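Local structure of ethylbenzene dehydrogenase alpha-subunit (Aromatoleum aromaticum, 2IVF) at residues Y265-L268 with S269-R272; P113-N116 with V117-D121. The protein is the alpha-subunit of a molybdenum enzyme of the molybdopterin oxidoreductase family and holds a molybdenum atom, two molybdopterin-type guanine dinucleotides and an iron/sulfur cluster. All blocks are in the same frame, centred on the assembly; numbering follows the deposited sequence.

Contact 2 comes first along the chain, in the long loop between strand 102-108 and helix 134-137; contact 1 follows as two successive turns of helix 265-274, which runs between strands 249-253 and 277-281 of a four-stranded parallel sheet. The centres of contact 1 and contact 2 lie about 14 Å apart on the same side of the chain's centre, and the two touch directly. Val120 of the loop packs on His266, Phe267 and Glu270, with Val120 CG1 3.3 Å from Glu270 OE1. Both contacts also reach the beta-subunit, where Arg233 pairs with Glu270 of contact 1 and Asp121 of contact 2. Loop and helix therefore form one patch of the interface between the subunits.

Contact 1. Residues Y265-L268 with S269-R272; sequences YHFL and SEAR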
loop_
_atom_site.group_PDB
_atom_site.type_symbol
_atom_site.label_atom_id
_atom_site.label_comp_id
_atom_site.label_asym_id
_atom_site.label_seq_id
_atom_site.Cartn_x
_atom_site.Cartn_y
_atom_site.Cartn_z
ATOM N N TYR A 265 1.306 -8.914 -7.992
ATOM C CA TYR A 265 2.142 -9.803 -7.161
ATOM C C TYR A 265 1.840 -11.279 -7.438
ATOM O O TYR A 265 2.752 -12.150 -7.426
ATOM C CB TYR A 265 1.838 -9.501 -5.707
ATOM C CG TYR A 265 2.555 -10.313 -4.662
ATOM C CD1 TYR A 265 2.075 -11.532 -4.255
ATOM C CD2 TYR A 265 3.628 -9.785 -3.969
ATOM C CE1 TYR A 265 2.685 -12.255 -3.275
ATOM C CE2 TYR A 265 4.238 -10.514 -2.937
ATOM C CZ TYR A 265 3.745 -11.728 -2.585
ATOM O OH TYR A 265 4.255 -12.475 -1.546
ATOM N N HIS A 266 0.567 -11.559 -7.652
ATOM C CA HIS A 266 0.104 -12.939 -7.880
ATOM C C HIS A 266 0.888 -13.696 -8.938
ATOM O O HIS A 266 1.074 -14.928 -8.824
ATOM C CB HIS A 266 -1.383 -12.951 -8.208
ATOM C CG HIS A 266 -1.740 -12.421 -9.565
ATOM N ND1 HIS A 266 -1.835 -13.233 -10.668
ATOM C CD2 HIS A 266 -2.125 -11.186 -9.974
ATOM C CE1 HIS A 266 -2.228 -12.517 -11.706
ATOM N NE2 HIS A 266 -2.392 -11.265 -11.319
ATOM N N PHE A 267 1.347 -12.985 -9.968
ATOM C CA PHE A 267 2.146 -13.618 -11.037
ATOM C C PHE A 267 3.446 -14.219 -10.450
ATOM O O PHE A 267 3.895 -15.268 -10.888
ATOM C CB PHE A 267 2.466 -12.621 -12.160
ATOM C CG PHE A 267 1.292 -12.300 -13.038
ATOM C CD1 PHE A 267 0.809 -13.242 -13.939
ATOM C CD2 PHE A 267 0.725 -11.042 -13.029
ATOM C CE1 PHE A 267 -0.253 -12.968 -14.767
ATOM C CE2 PHE A 267 -0.362 -10.737 -13.869
ATOM C CZ PHE A 267 -0.828 -11.665 -14.752
ATOM N N LEU A 268 4.010 -13.554 -9.453
ATOM C CA LEU A 268 5.157 -14.084 -8.710
ATOM C C LEU A 268 4.812 -15.350 -7.926
ATOM O O LEU A 268 5.488 -16.361 -8.079
ATOM C CB LEU A 268 5.751 -13.032 -7.798
ATOM C CG LEU A 268 7.010 -13.448 -7.032
ATOM C CD1 LEU A 268 8.244 -13.686 -7.987
ATOM C CD2 LEU A 268 7.329 -12.337 -5.978
ATOM N N SER A 269 3.758 -15.347 -7.093
ATOM C CA SER A 269 3.381 -16.579 -6.405
ATOM C C SER A 269 2.912 -17.710 -7.299
ATOM O O SER A 269 3.077 -18.885 -6.987
ATOM C CB SER A 269 2.334 -16.353 -5.306
ATOM O OG SER A 269 1.139 -15.904 -5.893
ATOM N N GLU A 270 2.252 -17.366 -8.398
ATOM C CA GLU A 270 1.796 -18.349 -9.343
ATOM C C GLU A 270 2.952 -18.917 -10.177
ATOM O O GLU A 270 3.003 -20.105 -10.425
ATOM C CB GLU A 270 0.690 -17.726 -10.193
ATOM C CG GLU A 270 -0.519 -17.429 -9.280
ATOM C CD GLU A 270 -1.471 -16.377 -9.765
ATOM O OE1 GLU A 270 -1.206 -15.780 -10.833
ATOM O OE2 GLU A 270 -2.522 -16.195 -9.068
ATOM N N ALA A 271 3.935 -18.086 -10.532
ATOM C CA ALA A 271 5.142 -18.580 -11.189
ATOM C C ALA A 271 5.838 -19.577 -10.287
ATOM O O ALA A 271 6.420 -20.565 -10.737
ATOM C CB ALA A 271 6.140 -17.397 -11.499
ATOM N N ARG A 272 5.839 -19.267 -8.994
ATOM C CA ARG A 272 6.404 -20.148 -8.039
ATOM C C ARG A 272 5.755 -21.560 -8.094
ATOM O O ARG A 272 6.432 -22.566 -8.145
ATOM C CB ARG A 272 6.330 -19.556 -6.659
ATOM C CG ARG A 272 7.047 -20.385 -5.600
ATOM C CD ARG A 272 6.879 -19.844 -4.228
ATOM N NE ARG A 272 7.801 -20.453 -3.255
ATOM C CZ ARG A 272 7.683 -20.343 -1.929
ATOM N NH1 ARG A 272 6.714 -19.629 -1.375
ATOM N NH2 ARG A 272 8.558 -20.945 -1.146
#
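Glu270 and His266 are joined by the shortest sound polar bond of this helical turn: His266 ND1 gives its proton to Glu270 OE1 at 2.6 Å, nearly straight at 174°. It is a His-carboxylate pair spaced i to i+4 along helix 265-274, a helix in the connection between neighbouring parallel strands 249-253 and 277-281, in the molybdopterin oxidoreductase family region. The oxygen lies in the imidazole plane, while the ring nitrogen meets the carboxylate from above its plane, the two planes being 61° apart. His266 has CG tucked between its backbone N and carbonyl carbon (chi1 72°), which lets the ring edge face the acid one turn on. The other oxygen, Glu270 OE2, takes salt bridges from Lys27 and Arg233 of the beta-subunit, so the carboxylate is gripped from both oxygens; those cations would be expected to favour its charged form.

The imidazole is also flanked by the next residue. His266 CE1 sits 3.3 Å above the plane of the Phe267 ring, over its centre, and Tyr122 meets that phenyl ring edge-to-face. The helical backbone bonds include Glu270 N to His266 O at 2.7 Å and Ala271 N to Phe267 O at 2.8 Å; the one a residue earlier, Ser269 N to Tyr265 O, is long and weak.

Leu268 points its side chain into the sheet, against Ile250, Met252 and Val278, and Ala271 also touches Ile250. Arg272, extended from CG to NE, reaches out away from the helix, where NH2 makes a salt bridge with Asp293. One residue back, the methyl carbon Ala271 CB rests 3.2 Å from Phe267 O, the same oxygen that accepts from Ala271 N.

Contact 2. Residues P113-N116 with V117-D121; sequences PACN and VDYVD
Pro113 begins the outgoing arm of a tight reversal, its carbonyl carbon C packed 3.7 Å from Asp121 CB on the returning arm, and its carbonyl O hydrogen-bonded to Arg769 NH2. Ala114 follows with its methyl turned toward that arm: Ala114 CB lies 3.3 Å from Tyr119 O and also reaches Val120 O and Tyr119 CB. With the CA atoms of Ala114 and Asp121 only 3.8 Å apart, the two arms are drawn close here.

Cys115 is tied to the returning arm through a water, which accepts from Cys115 N at 3.0 Å and donates to Val120 O at 2.8 Å. Its sulfur goes to the aromatic side. Because the thiol is folded between backbone N and carbonyl carbon (chi1 63°), SG comes over one face of the Tyr119 ring, 3.8 Å from the centroid and 30° off the ring normal. It leans toward the CB side of the ring, closest to Tyr119 CD1 at 3.4 Å. The far end of that tyrosine is held separately, its OH hydrogen-bonded to Asp246, while Pro791 packs against the side chains of both Tyr119 and Cys115.

Asn116 opens the turn itself. Its carbonyl O accepts from Tyr119 N at 3.0 Å, nearly straight, with the donor above the carbonyl plane. The side-chain amide bends back over the turn beside the Tyr119 ring, the two planes 85° apart.

Within the turn, Val117 O accepts from Lys335 of the beta-subunit; beyond it, Asp121 forms a salt bridge with Arg233 of that chain. Residues 116-119 form a type I beta turn, here set at a subunit interface and backed by a Cys sulfur-aromatic contact.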
loop_
_atom_site.group_PDB
_atom_site.type_symbol
_atom_site.label_atom_id
_atom_site.label_comp_id
_atom_site.label_asym_id
_atom_site.label_seq_id
_atom_site.Cartn_x
_atom_site.Cartn_y
_atom_site.Cartn_z
ATOM N N PRO A 113 -8.465 -10.092 -19.148
ATOM C CA PRO A 113 -8.098 -11.468 -19.500
ATOM C C PRO A 113 -6.598 -11.733 -19.662
ATOM O O PRO A 113 -5.832 -10.803 -19.756
ATOM C CB PRO A 113 -8.822 -11.691 -20.830
ATOM C CG PRO A 113 -9.951 -10.717 -20.809
ATOM C CD PRO A 113 -9.286 -9.486 -20.207
ATOM N N ALA A 114 -6.221 -13.007 -19.679
ATOM C CA ALA A 114 -4.855 -13.392 -20.014
ATOM C C ALA A 114 -4.539 -13.062 -21.494
ATOM O O ALA A 114 -5.444 -12.960 -22.342
ATOM C CB ALA A 114 -4.695 -14.922 -19.748
ATOM N N CYS A 115 -3.243 -12.993 -21.802
ATOM C CA CYS A 115 -2.766 -12.812 -23.163
ATOM C C CYS A 115 -3.181 -13.944 -24.071
ATOM O O CYS A 115 -3.494 -13.692 -25.244
ATOM C CB CYS A 115 -1.242 -12.619 -23.163
ATOM S SG CYS A 115 -0.293 -13.984 -22.568
ATOM N N ASN A 116 -3.191 -15.162 -23.531
ATOM C CA ASN A 116 -3.751 -16.325 -24.181
ATOM C C ASN A 116 -4.077 -17.449 -23.174
ATOM O O ASN A 116 -3.782 -17.322 -21.999
ATOM C CB ASN A 116 -2.858 -16.815 -25.313
ATOM C CG ASN A 116 -1.572 -17.304 -24.857
ATOM O OD1 ASN A 116 -0.540 -16.617 -25.053
ATOM N ND2 ASN A 116 -1.545 -18.525 -24.299
ATOM N N VAL A 117 -4.617 -18.558 -23.671
ATOM C CA VAL A 117 -5.175 -19.649 -22.829
ATOM C C VAL A 117 -4.197 -20.269 -21.859
ATOM O O VAL A 117 -4.579 -20.800 -20.808
ATOM C CB VAL A 117 -5.747 -20.792 -23.716
ATOM C CG1 VAL A 117 -4.596 -21.639 -24.248
ATOM C CG2 VAL A 117 -6.754 -21.650 -22.908
ATOM N N ASP A 118 -2.918 -20.231 -22.213
ATOM C CA ASP A 118 -1.896 -20.827 -21.400
ATOM C C ASP A 118 -1.453 -19.979 -20.212
ATOM O O ASP A 118 -0.679 -20.441 -19.391
ATOM C CB ASP A 118 -0.657 -21.129 -22.268
ATOM C CG ASP A 118 -0.939 -22.104 -23.379
ATOM O OD1 ASP A 118 -1.634 -23.121 -23.138
ATOM O OD2 ASP A 118 -0.464 -21.833 -24.504
ATOM N N TYR A 119 -1.866 -18.723 -20.150
ATOM C CA TYR A 119 -1.367 -17.820 -19.150
ATOM C C TYR A 119 -2.462 -17.489 -18.131
ATOM O O TYR A 119 -3.657 -17.724 -18.384
ATOM C CB TYR A 119 -0.827 -16.525 -19.813
ATOM C CG TYR A 119 0.500 -16.738 -20.527
ATOM C CD1 TYR A 119 0.537 -17.223 -21.839
ATOM C CD2 TYR A 119 1.703 -16.443 -19.905
ATOM C CE1 TYR A 119 1.741 -17.414 -22.499
ATOM C CE2 TYR A 119 2.937 -16.641 -20.565
ATOM C CZ TYR A 119 2.931 -17.119 -21.894
ATOM O OH TYR A 119 4.107 -17.345 -22.609
ATOM N N VAL A 120 -2.041 -16.948 -17.002
ATOM C CA VAL A 120 -2.929 -16.488 -15.969
ATOM C C VAL A 120 -3.412 -15.105 -16.339
ATOM O O VAL A 120 -2.657 -14.277 -16.881
ATOM C CB VAL A 120 -2.218 -16.432 -14.600
ATOM C CG1 VAL A 120 -3.162 -15.849 -13.508
ATOM C CG2 VAL A 120 -1.626 -17.840 -14.227
ATOM N N ASP A 121 -4.685 -14.846 -16.062
ATOM C CA ASP A 121 -5.241 -13.518 -16.283
ATOM C C ASP A 121 -4.748 -12.534 -15.231
ATOM O O ASP A 121 -3.930 -12.874 -14.348
ATOM C CB ASP A 121 -6.787 -13.559 -16.415
ATOM C CG ASP A 121 -7.516 -13.987 -15.118
ATOM O OD1 ASP A 121 -7.003 -13.721 -14.015
ATOM O OD2 ASP A 121 -8.617 -14.632 -15.200
HETATM O O HOH W 1 -1.707 -13.179 -19.223
#